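Local atomic coordinates of quinoline 2-oxidoreductase medium subunit (Pseudomonas putida, PDB entry 1T3Q), a protein that binds FAD as the medium subunit of a molybdenum hydroxylase that oxidises quinoline, its flavin probably serving in electron transfer. Residues M124-A129 with E218-A223; D181-R186 with Y190-A195; N227-G232 with E237-T242. All coordinates share one frame; numbering follows the deposited sequence.

Interaction 1 of 3, residues M124-A129 with E218-A223; sequences MPFLMA and ERAHQA
F126 reaches A220 with one flank of its ring, and its side chain can be followed outward from the helix. CB leaves the helix roughly across the line to A220; with CG anti to the backbone N (chi1 162°), the ring swings over to the partner. F126 CD1 makes the closest touch, 3.6 Å from A220 CB. The next atom on that flank, F126 CE1, is still 4.2 Å from the same methyl, which meets the ring obliquely. On the other flank CD2 turns to M194 in the sheet, and A196 and A212 also pack against the ring. This is a junction between domains: helix 123-130 of the FAD-binding part leans on the four-stranded antiparallel sheet of the C-terminal domain, at the approach to its edge strand 221-222. One helical turn from F126, A129 CB adds a looser methyl-to-methyl contact, 4.4 Å from A220 CB. The polar links are indirect. A water accepts from A220 N at 3.2 Å and donates weakly to P125 O, while Q222 OE1 bonds weakly to T130 OG1, a hydroxyl that is also hydrogen-bonded to F126 O.

Interaction 2 of 3, residues D181-R186 with Y190-A195; sequences DEYARR and YALVMA. With FAD (flavin-adenine dinucleotide), chain R.
E182 and M194 face each other as a non-hydrogen-bonded pair, their side chains side by side and pointing the same way, with E182 CB 3.6 Å from M194 CB. Both start between the backbone N and the carbonyl carbon (chi1 73° and 58°), which keeps them abreast. Beyond CG the glutamate runs extended, laying its carboxylate carbon CD 3.5 Å from A191 CB. Its OE2 lies close to OE1 of the FAD-binding E123, a proximity of like charges that may make a proton easier to hold there. Y183, on the opposite face from E182, runs alongside L192, whose CD1 meets the ring edge near its plane, 3.8 Å from Y183 CD2. The motif is a beta hairpin of strands 177-183 and 193-202, opening the antiparallel sheet of the C-terminal domain. D181 and A195 exchange two backbone bonds; toward the turn Y183 N donates to V193 O, and L192 N donates to Y183 O at 2.7 Å. Y190, whose CB is directed away from 181-186, lays its ring over the flavin, the two planes about 15° apart. FAD C4X sits over the ring near its rim, and Y190 OH is 3.4 Å from FAD C10. Trimming Y190 back to an alanine is likely to leave this flavin face without its aromatic cover and to open a gap beside M709 of the large subunit. Nearby, R186 forms a salt bridge with D718 of that same chain.

Interaction 3 of 3, residues N227-G232 with E237-T242; sequences NDFLVG and ESTAAT
Two successive helices, joined by a short loop, bring the backbone of L230 to within 7.7 Å of T239, measured between CA atoms, while F229 and T242 stand slightly farther apart. No hydrogen bond crosses between the segments, and F229 carries most of the contact. Its CG stands anti to the backbone N (chi1 171°), which sends the ring out from the helix toward the second one. T242 comes over one face of that ring in a CH-pi contact: T242 CG2 lies 4.0 Å from the centroid of the F229 ring, 27° off the ring normal, the two side chains crossing at about a right angle. At the ring's edge, near its plane, F229 CE2 is 3.6 Å from T239 O, and the same carbon is 3.7 Å from T239 CG2. That methyl is shared, for L230 CD2 approaches T239 CG2 to 3.9 Å from beside the ring. In the connecting loop, D236 is hydrogen-bonded to the hydroxyls of both T239 and S238, and K233 makes a cation-pi interaction with the F229 ring. Farther along helix 237-248, A243 and L246 also pack on F229; on the sheet side, L230 rests on A209 and I211 of strand 205-214, and A240 settles against I276 and L277 of helix 261-284, so the first helix packs on the sheet and the second on the long helix.

Interactions 1 and 2 touch directly: F126 CD2 lies 3.5 Å from M194 SD, joining the helix at the domain junction to the hairpin, and their centres are 14 Å apart. Helix 123-130 also begins with E123, which hydrogen-bonds FAD, and the F126 side chain is about 9 Å from the cofactor, whereas interaction 2 reaches it directly through Y190. Interaction 3 lies away from the flavin site, its centre 20 Å from that of interaction 1 and 22 Å from that of interaction 2. It follows in sequence, since A223 of interaction 1 stands at the N-cap position of helix 224-230.

Interaction 1 of 3, residues M124-A129 with E218-A223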
loop_
_atom_site.group_PDB
_atom_site.type_symbol
_atom_site.label_atom_id
_atom_site.label_comp_id
_atom_site.label_asym_id
_atom_site.label_seq_id
_atom_site.Cartn_x
_atom_site.Cartn_y
_atom_site.Cartn_z
ATOM N N MET C 124 -25.449 -24.314 36.943
ATOM C CA MET C 124 -26.700 -23.751 37.454
ATOM C C MET C 124 -27.933 -24.659 37.394
ATOM O O MET C 124 -28.676 -24.753 38.371
ATOM C CB MET C 124 -26.991 -22.404 36.787
ATOM C CG MET C 124 -26.007 -21.301 37.179
ATOM S SD MET C 124 -25.851 -21.027 38.972
ATOM C CE MET C 124 -24.472 -22.090 39.379
ATOM N N PRO C 125 -28.179 -25.330 36.255
ATOM C CA PRO C 125 -29.364 -26.197 36.229
ATOM C C PRO C 125 -29.253 -27.275 37.302
ATOM O O PRO C 125 -30.233 -27.612 37.965
ATOM C CB PRO C 125 -29.338 -26.783 34.819
ATOM C CG PRO C 125 -28.713 -25.676 34.012
ATOM C CD PRO C 125 -27.575 -25.219 34.916
ATOM N N PHE C 126 -28.046 -27.813 37.465
ATOM C CA PHE C 126 -27.792 -28.845 38.458
ATOM C C PHE C 126 -27.962 -28.314 39.875
ATOM O O PHE C 126 -28.605 -28.948 40.711
ATOM C CB PHE C 126 -26.367 -29.396 38.308
ATOM C CG PHE C 126 -25.874 -30.132 39.527
ATOM C CD1 PHE C 126 -26.352 -31.403 39.836
ATOM C CD2 PHE C 126 -24.962 -29.533 40.391
ATOM C CE1 PHE C 126 -25.930 -32.067 40.992
ATOM C CE2 PHE C 126 -24.533 -30.187 41.550
ATOM C CZ PHE C 126 -25.018 -31.456 41.851
ATOM N N LEU C 127 -27.374 -27.154 40.145
ATOM C CA LEU C 127 -27.440 -26.565 41.480
ATOM C C LEU C 127 -28.840 -26.132 41.904
ATOM O O LEU C 127 -29.286 -26.442 43.012
ATOM C CB LEU C 127 -26.492 -25.369 41.579
ATOM C CG LEU C 127 -26.356 -24.768 42.981
ATOM C CD1 LEU C 127 -25.735 -25.797 43.924
ATOM C CD2 LEU C 127 -25.496 -23.516 42.920
ATOM N N MET C 128 -29.533 -25.409 41.033
ATOM C CA MET C 128 -30.878 -24.951 41.368
ATOM C C MET C 128 -31.798 -26.119 41.710
ATOM O O MET C 128 -32.570 -26.047 42.665
ATOM C CB MET C 128 -31.463 -24.134 40.215
ATOM C CG MET C 128 -30.719 -22.837 39.941
ATOM S SD MET C 128 -30.570 -21.772 41.404
ATOM C CE MET C 128 -28.879 -22.140 41.948
ATOM N N ALA C 129 -31.713 -27.197 40.934
ATOM C CA ALA C 129 -32.543 -28.370 41.186
ATOM C C ALA C 129 -32.185 -28.968 42.536
ATOM O O ALA C 129 -33.061 -29.295 43.337
ATOM C CB ALA C 129 -32.339 -29.413 40.083
ATOM N N GLU C 218 -28.510 -36.655 31.837
ATOM C CA GLU C 218 -29.157 -35.455 31.321
ATOM C C GLU C 218 -29.795 -34.535 32.352
ATOM O O GLU C 218 -30.079 -33.373 32.056
ATOM C CB GLU C 218 -30.187 -35.826 30.257
ATOM C CG GLU C 218 -29.600 -35.865 28.860
ATOM C CD GLU C 218 -30.660 -35.955 27.788
ATOM O OE1 GLU C 218 -31.682 -35.246 27.903
ATOM O OE2 GLU C 218 -30.466 -36.728 26.826
ATOM N N ARG C 219 -30.022 -35.046 33.556
ATOM C CA ARG C 219 -30.619 -34.245 34.620
ATOM C C ARG C 219 -29.871 -34.545 35.909
ATOM O O ARG C 219 -29.192 -35.565 36.014
ATOM C CB ARG C 219 -32.095 -34.605 34.805
ATOM C CG ARG C 219 -32.877 -34.753 33.510
ATOM C CD ARG C 219 -34.291 -35.225 33.789
ATOM N NE ARG C 219 -35.098 -34.179 34.409
ATOM C CZ ARG C 219 -36.323 -34.361 34.890
ATOM N NH1 ARG C 219 -36.981 -33.343 35.430
ATOM N NH2 ARG C 219 -36.883 -35.565 34.847
ATOM N N ALA C 220 -29.999 -33.659 36.889
ATOM C CA ALA C 220 -29.337 -33.863 38.168
ATOM C C ALA C 220 -29.817 -35.183 38.763
ATOM O O ALA C 220 -30.980 -35.560 38.614
ATOM C CB ALA C 220 -29.659 -32.719 39.116
ATOM N N HIS C 221 -28.912 -35.894 39.423
ATOM C CA HIS C 221 -29.265 -37.158 40.042
ATOM C C HIS C 221 -29.229 -37.018 41.550
ATOM O O HIS C 221 -28.163 -36.827 42.139
ATOM C CB HIS C 221 -28.299 -38.265 39.624
ATOM C CG HIS C 221 -28.525 -39.559 40.343
ATOM N ND1 HIS C 221 -27.596 -40.106 41.203
ATOM C CD2 HIS C 221 -29.585 -40.400 40.349
ATOM C CE1 HIS C 221 -28.074 -41.229 41.707
ATOM N NE2 HIS C 221 -29.280 -41.431 41.204
ATOM N N GLN C 222 -30.398 -37.097 42.171
ATOM C CA GLN C 222 -30.481 -37.013 43.620
ATOM C C GLN C 222 -30.283 -38.449 44.088
ATOM O O GLN C 222 -31.156 -39.306 43.901
ATOM C CB GLN C 222 -31.851 -36.467 44.038
ATOM C CG GLN C 222 -32.185 -35.122 43.392
ATOM C CD GLN C 222 -31.196 -34.015 43.752
ATOM O OE1 GLN C 222 -30.982 -33.084 42.973
ATOM N NE2 GLN C 222 -30.600 -34.108 44.937
ATOM N N ALA C 223 -29.111 -38.709 44.664
ATOM C CA ALA C 223 -28.740 -40.041 45.130
ATOM C C ALA C 223 -29.416 -40.433 46.434
ATOM O O ALA C 223 -28.788 -40.440 47.496
ATOM C CB ALA C 223 -27.223 -40.131 45.284
HETATM O O HOH W 1 -30.859 -30.580 36.753
#

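Interaction 2 of 3, residues D181-R186 with Y190-A195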
loop_
_atom_site.group_PDB
_atom_site.type_symbol
_atom_site.label_atom_id
_atom_site.label_comp_id
_atom_site.label_asym_id
_atom_site.label_seq_id
_atom_site.Cartn_x
_atom_site.Cartn_y
_atom_site.Cartn_z
ATOM N N ASP C 181 -18.020 -29.726 44.090
ATOM C CA ASP C 181 -16.776 -29.996 43.394
ATOM C C ASP C 181 -17.105 -30.665 42.070
ATOM O O ASP C 181 -18.221 -31.132 41.866
ATOM C CB ASP C 181 -15.873 -30.898 44.231
ATOM C CG ASP C 181 -14.418 -30.812 43.814
ATOM O OD1 ASP C 181 -13.599 -31.548 44.397
ATOM O OD2 ASP C 181 -14.090 -30.007 42.912
ATOM N N GLU C 182 -16.137 -30.701 41.165
ATOM C CA GLU C 182 -16.353 -31.313 39.865
ATOM C C GLU C 182 -15.018 -31.702 39.250
ATOM O O GLU C 182 -13.963 -31.321 39.749
ATOM C CB GLU C 182 -17.076 -30.330 38.938
ATOM C CG GLU C 182 -16.206 -29.170 38.447
ATOM C CD GLU C 182 -16.988 -28.158 37.630
ATOM O OE1 GLU C 182 -16.377 -27.447 36.801
ATOM O OE2 GLU C 182 -18.217 -28.065 37.824
ATOM N N TYR C 183 -15.075 -32.473 38.171
ATOM C CA TYR C 183 -13.875 -32.898 37.470
ATOM C C TYR C 183 -13.925 -32.320 36.062
ATOM O O TYR C 183 -14.832 -32.629 35.291
ATOM C CB TYR C 183 -13.816 -34.422 37.376
ATOM C CG TYR C 183 -12.533 -34.953 36.772
ATOM C CD1 TYR C 183 -11.415 -35.199 37.567
ATOM C CD2 TYR C 183 -12.441 -35.228 35.405
ATOM C CE1 TYR C 183 -10.236 -35.713 37.024
ATOM C CE2 TYR C 183 -11.264 -35.742 34.849
ATOM C CZ TYR C 183 -10.169 -35.984 35.665
ATOM O OH TYR C 183 -9.013 -36.519 35.136
ATOM N N ALA C 184 -12.954 -31.473 35.741
ATOM C CA ALA C 184 -12.854 -30.853 34.422
ATOM C C ALA C 184 -11.382 -30.896 34.020
ATOM O O ALA C 184 -10.506 -30.775 34.876
ATOM C CB ALA C 184 -13.348 -29.410 34.478
ATOM N N ARG C 185 -11.107 -31.081 32.730
ATOM C CA ARG C 185 -9.724 -31.137 32.241
ATOM C C ARG C 185 -8.875 -30.041 32.890
ATOM O O ARG C 185 -7.780 -30.308 33.394
ATOM C CB ARG C 185 -9.706 -31.005 30.715
ATOM C CG ARG C 185 -10.429 -32.150 30.001
ATOM C CD ARG C 185 -9.694 -33.474 30.170
ATOM N NE ARG C 185 -8.770 -33.738 29.066
ATOM C CZ ARG C 185 -7.502 -34.099 29.222
ATOM N NH1 ARG C 185 -6.736 -34.324 28.162
ATOM N NH2 ARG C 185 -6.997 -34.219 30.440
ATOM N N ARG C 186 -9.387 -28.814 32.866
ATOM C CA ARG C 186 -8.738 -27.657 33.490
ATOM C C ARG C 186 -9.870 -26.901 34.185
ATOM O O ARG C 186 -10.976 -26.833 33.651
ATOM C CB ARG C 186 -8.093 -26.732 32.448
ATOM C CG ARG C 186 -6.735 -27.179 31.900
ATOM C CD ARG C 186 -6.880 -28.334 30.932
ATOM N NE ARG C 186 -7.821 -28.008 29.865
ATOM C CZ ARG C 186 -7.552 -27.203 28.842
ATOM N NH1 ARG C 186 -8.485 -26.965 27.928
ATOM N NH2 ARG C 186 -6.351 -26.654 28.720
ATOM N N TYR C 190 -15.768 -27.524 30.895
ATOM C CA TYR C 190 -17.036 -28.207 31.128
ATOM C C TYR C 190 -16.700 -29.484 31.880
ATOM O O TYR C 190 -15.851 -30.269 31.448
ATOM C CB TYR C 190 -17.720 -28.542 29.808
ATOM C CG TYR C 190 -18.742 -27.514 29.389
ATOM C CD1 TYR C 190 -19.961 -27.406 30.057
ATOM C CD2 TYR C 190 -18.484 -26.632 28.338
ATOM C CE1 TYR C 190 -20.898 -26.445 29.690
ATOM C CE2 TYR C 190 -19.418 -25.666 27.966
ATOM C CZ TYR C 190 -20.617 -25.579 28.645
ATOM O OH TYR C 190 -21.537 -24.625 28.279
ATOM N N ALA C 191 -17.360 -29.682 33.014
ATOM C CA ALA C 191 -17.105 -30.842 33.855
ATOM C C ALA C 191 -17.570 -32.167 33.276
ATOM O O ALA C 191 -18.609 -32.244 32.629
ATOM C CB ALA C 191 -17.749 -30.631 35.220
ATOM N N LEU C 192 -16.786 -33.212 33.508
ATOM C CA LEU C 192 -17.165 -34.538 33.054
ATOM C C LEU C 192 -18.188 -35.019 34.079
ATOM O O LEU C 192 -19.134 -35.729 33.746
ATOM C CB LEU C 192 -15.960 -35.480 33.036
ATOM C CG LEU C 192 -14.901 -35.235 31.955
ATOM C CD1 LEU C 192 -13.823 -36.301 32.049
ATOM C CD2 LEU C 192 -15.555 -35.266 30.580
ATOM N N VAL C 193 -17.983 -34.606 35.331
ATOM C CA VAL C 193 -18.871 -34.963 36.434
ATOM C C VAL C 193 -18.795 -33.922 37.549
ATOM O O VAL C 193 -17.726 -33.378 37.834
ATOM C CB VAL C 193 -18.503 -36.341 37.053
ATOM C CG1 VAL C 193 -18.618 -37.441 36.008
ATOM C CG2 VAL C 193 -17.084 -36.299 37.623
ATOM N N MET C 194 -19.935 -33.631 38.164
ATOM C CA MET C 194 -19.971 -32.692 39.275
ATOM C C MET C 194 -20.812 -33.313 40.379
ATOM O O MET C 194 -21.635 -34.189 40.118
ATOM C CB MET C 194 -20.544 -31.337 38.850
ATOM C CG MET C 194 -21.949 -31.361 38.266
ATOM S SD MET C 194 -22.500 -29.678 37.897
ATOM C CE MET C 194 -21.676 -29.366 36.362
ATOM N N ALA C 195 -20.581 -32.886 41.614
ATOM C CA ALA C 195 -21.324 -33.424 42.741
ATOM C C ALA C 195 -21.456 -32.392 43.850
ATOM O O ALA C 195 -20.593 -31.528 44.028
ATOM C CB ALA C 195 -20.639 -34.682 43.274
HETATM P PA FAD R . -27.957 -16.490 26.220
HETATM O O1A FAD R . -26.836 -17.164 25.512
HETATM O O2A FAD R . -28.382 -15.297 25.783
HETATM O O5B FAD R . -29.048 -17.482 25.857
HETATM C C5B FAD R . -29.277 -18.777 26.502
HETATM C C4B FAD R . -30.605 -19.420 25.917
HETATM O O4B FAD R . -31.671 -19.123 26.904
HETATM C C3B FAD R . -31.184 -18.927 24.546
HETATM O O3B FAD R . -31.848 -19.949 23.865
HETATM C C2B FAD R . -32.109 -17.753 24.992
HETATM O O2B FAD R . -33.158 -17.523 24.084
HETATM C C1B FAD R . -32.695 -18.288 26.265
HETATM N N9A FAD R . -32.979 -17.285 27.290
HETATM C C8A FAD R . -32.079 -16.432 27.896
HETATM N N7A FAD R . -32.592 -15.791 28.944
HETATM C C5A FAD R . -33.894 -16.228 29.018
HETATM C C6A FAD R . -35.008 -15.925 29.972
HETATM N N6A FAD R . -34.918 -15.075 30.964
HETATM N N1A FAD R . -36.196 -16.597 29.716
HETATM C C2A FAD R . -36.336 -17.494 28.678
HETATM N N3A FAD R . -35.384 -17.825 27.759
HETATM C C4A FAD R . -34.193 -17.126 27.933
HETATM N N1 FAD R . -21.753 -22.555 31.452
HETATM C C2 FAD R . -21.627 -23.350 32.518
HETATM O O2 FAD R . -22.584 -23.787 33.106
HETATM N N3 FAD R . -20.353 -23.889 32.903
HETATM C C4 FAD R . -19.206 -23.683 32.140
HETATM O O4 FAD R . -18.166 -24.194 32.491
HETATM C C4X FAD R . -19.344 -22.879 30.922
HETATM N N5 FAD R . -18.256 -22.638 30.119
HETATM C C5X FAD R . -18.414 -21.788 29.040
HETATM C C6 FAD R . -17.270 -21.552 28.210
HETATM C C7 FAD R . -17.335 -20.705 27.104
HETATM C C7M FAD R . -16.105 -20.517 26.242
HETATM C C8 FAD R . -18.604 -20.007 26.782
HETATM C C8M FAD R . -18.744 -19.074 25.603
HETATM C C9 FAD R . -19.741 -20.213 27.608
HETATM C C9A FAD R . -19.665 -21.106 28.724
HETATM N N10 FAD R . -20.792 -21.397 29.613
HETATM C C10 FAD R . -20.671 -22.273 30.649
HETATM C "C1'" FAD R . -22.129 -20.859 29.244
HETATM C "C2'" FAD R . -22.547 -19.625 30.096
HETATM O "O2'" FAD R . -22.898 -20.054 31.416
HETATM C "C3'" FAD R . -23.733 -18.993 29.362
HETATM O "O3'" FAD R . -23.715 -17.600 29.704
HETATM C "C4'" FAD R . -25.104 -19.601 29.761
HETATM O "O4'" FAD R . -25.152 -21.004 29.484
HETATM C "C5'" FAD R . -26.146 -18.897 28.938
HETATM O "O5'" FAD R . -26.561 -17.575 29.640
HETATM P P FAD R . -26.674 -16.319 28.819
HETATM O O1P FAD R . -27.153 -15.243 29.800
HETATM O O2P FAD R . -25.532 -16.035 28.080
HETATM O O3P FAD R . -27.756 -16.529 27.843
#

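Interaction 3 of 3, residues N227-G232 with E237-T242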
loop_
_atom_site.group_PDB
_atom_site.type_symbol
_atom_site.label_atom_id
_atom_site.label_comp_id
_atom_site.label_asym_id
_atom_site.label_seq_id
_atom_site.Cartn_x
_atom_site.Cartn_y
_atom_site.Cartn_z
ATOM N N ASN C 227 -28.189 -40.843 50.369
ATOM C CA ASN C 227 -28.789 -40.005 51.409
ATOM C C ASN C 227 -29.208 -40.877 52.589
ATOM O O ASN C 227 -28.813 -40.639 53.732
ATOM C CB ASN C 227 -30.036 -39.283 50.877
ATOM C CG ASN C 227 -29.724 -38.291 49.770
ATOM O OD1 ASN C 227 -30.633 -37.687 49.194
ATOM N ND2 ASN C 227 -28.449 -38.113 49.472
ATOM N N ASP C 228 -30.017 -41.889 52.295
ATOM C CA ASP C 228 -30.526 -42.806 53.308
ATOM C C ASP C 228 -29.406 -43.518 54.066
ATOM O O ASP C 228 -29.478 -43.679 55.282
ATOM C CB ASP C 228 -31.458 -43.832 52.654
ATOM C CG ASP C 228 -32.741 -43.204 52.118
ATOM O OD1 ASP C 228 -33.552 -43.934 51.507
ATOM O OD2 ASP C 228 -32.942 -41.983 52.310
ATOM N N PHE C 229 -28.372 -43.937 53.345
ATOM C CA PHE C 229 -27.239 -44.624 53.956
ATOM C C PHE C 229 -26.481 -43.754 54.956
ATOM O O PHE C 229 -26.081 -44.224 56.022
ATOM C CB PHE C 229 -26.262 -45.092 52.875
ATOM C CG PHE C 229 -24.963 -45.611 53.419
ATOM C CD1 PHE C 229 -24.887 -46.878 53.989
ATOM C CD2 PHE C 229 -23.818 -44.822 53.388
ATOM C CE1 PHE C 229 -23.686 -47.352 54.520
ATOM C CE2 PHE C 229 -22.610 -45.287 53.917
ATOM C CZ PHE C 229 -22.547 -46.552 54.482
ATOM N N LEU C 230 -26.280 -42.488 54.613
ATOM C CA LEU C 230 -25.542 -41.568 55.470
ATOM C C LEU C 230 -26.228 -41.177 56.779
ATOM O O LEU C 230 -25.559 -40.788 57.737
ATOM C CB LEU C 230 -25.189 -40.301 54.682
ATOM C CG LEU C 230 -24.116 -40.459 53.600
ATOM C CD1 LEU C 230 -24.004 -39.184 52.777
ATOM C CD2 LEU C 230 -22.781 -40.787 54.255
ATOM N N VAL C 231 -27.551 -41.281 56.826
ATOM C CA VAL C 231 -28.297 -40.916 58.029
ATOM C C VAL C 231 -27.881 -41.722 59.259
ATOM O O VAL C 231 -28.018 -42.947 59.289
ATOM C CB VAL C 231 -29.815 -41.093 57.819
ATOM C CG1 VAL C 231 -30.563 -40.753 59.104
ATOM C CG2 VAL C 231 -30.286 -40.197 56.686
ATOM N N GLY C 232 -27.370 -41.014 60.265
ATOM C CA GLY C 232 -26.950 -41.649 61.502
ATOM C C GLY C 232 -25.514 -42.140 61.526
ATOM O O GLY C 232 -25.075 -42.750 62.502
ATOM N N GLU C 237 -13.649 -41.777 55.813
ATOM C CA GLU C 237 -13.273 -42.239 54.482
ATOM C C GLU C 237 -14.069 -43.429 53.961
ATOM O O GLU C 237 -14.610 -43.378 52.855
ATOM C CB GLU C 237 -11.776 -42.565 54.442
ATOM N N SER C 238 -14.151 -44.499 54.746
ATOM C CA SER C 238 -14.876 -45.689 54.308
ATOM C C SER C 238 -16.368 -45.436 54.105
ATOM O O SER C 238 -16.974 -45.983 53.183
ATOM C CB SER C 238 -14.678 -46.832 55.309
ATOM O OG SER C 238 -15.190 -46.490 56.584
ATOM N N THR C 239 -16.954 -44.609 54.965
ATOM C CA THR C 239 -18.376 -44.293 54.874
ATOM C C THR C 239 -18.647 -43.425 53.653
ATOM O O THR C 239 -19.611 -43.652 52.916
ATOM C CB THR C 239 -18.866 -43.544 56.136
ATOM O OG1 THR C 239 -18.624 -44.353 57.294
ATOM C CG2 THR C 239 -20.356 -43.256 56.039
ATOM N N ALA C 240 -17.803 -42.422 53.444
ATOM C CA ALA C 240 -17.961 -41.540 52.299
ATOM C C ALA C 240 -17.770 -42.359 51.026
ATOM O O ALA C 240 -18.428 -42.117 50.016
ATOM C CB ALA C 240 -16.942 -40.408 52.364
ATOM N N ALA C 241 -16.872 -43.342 51.088
ATOM C CA ALA C 241 -16.604 -44.204 49.943
ATOM C C ALA C 241 -17.826 -45.056 49.611
ATOM O O ALA C 241 -18.203 -45.183 48.447
ATOM C CB ALA C 241 -15.404 -45.101 50.229
ATOM N N THR C 242 -18.443 -45.641 50.635
ATOM C CA THR C 242 -19.623 -46.474 50.425
ATOM C C THR C 242 -20.778 -45.639 49.879
ATOM O O THR C 242 -21.504 -46.075 48.985
ATOM C CB THR C 242 -20.080 -47.149 51.738
ATOM O OG1 THR C 242 -19.027 -47.973 52.245
ATOM C CG2 THR C 242 -21.306 -48.010 51.492
#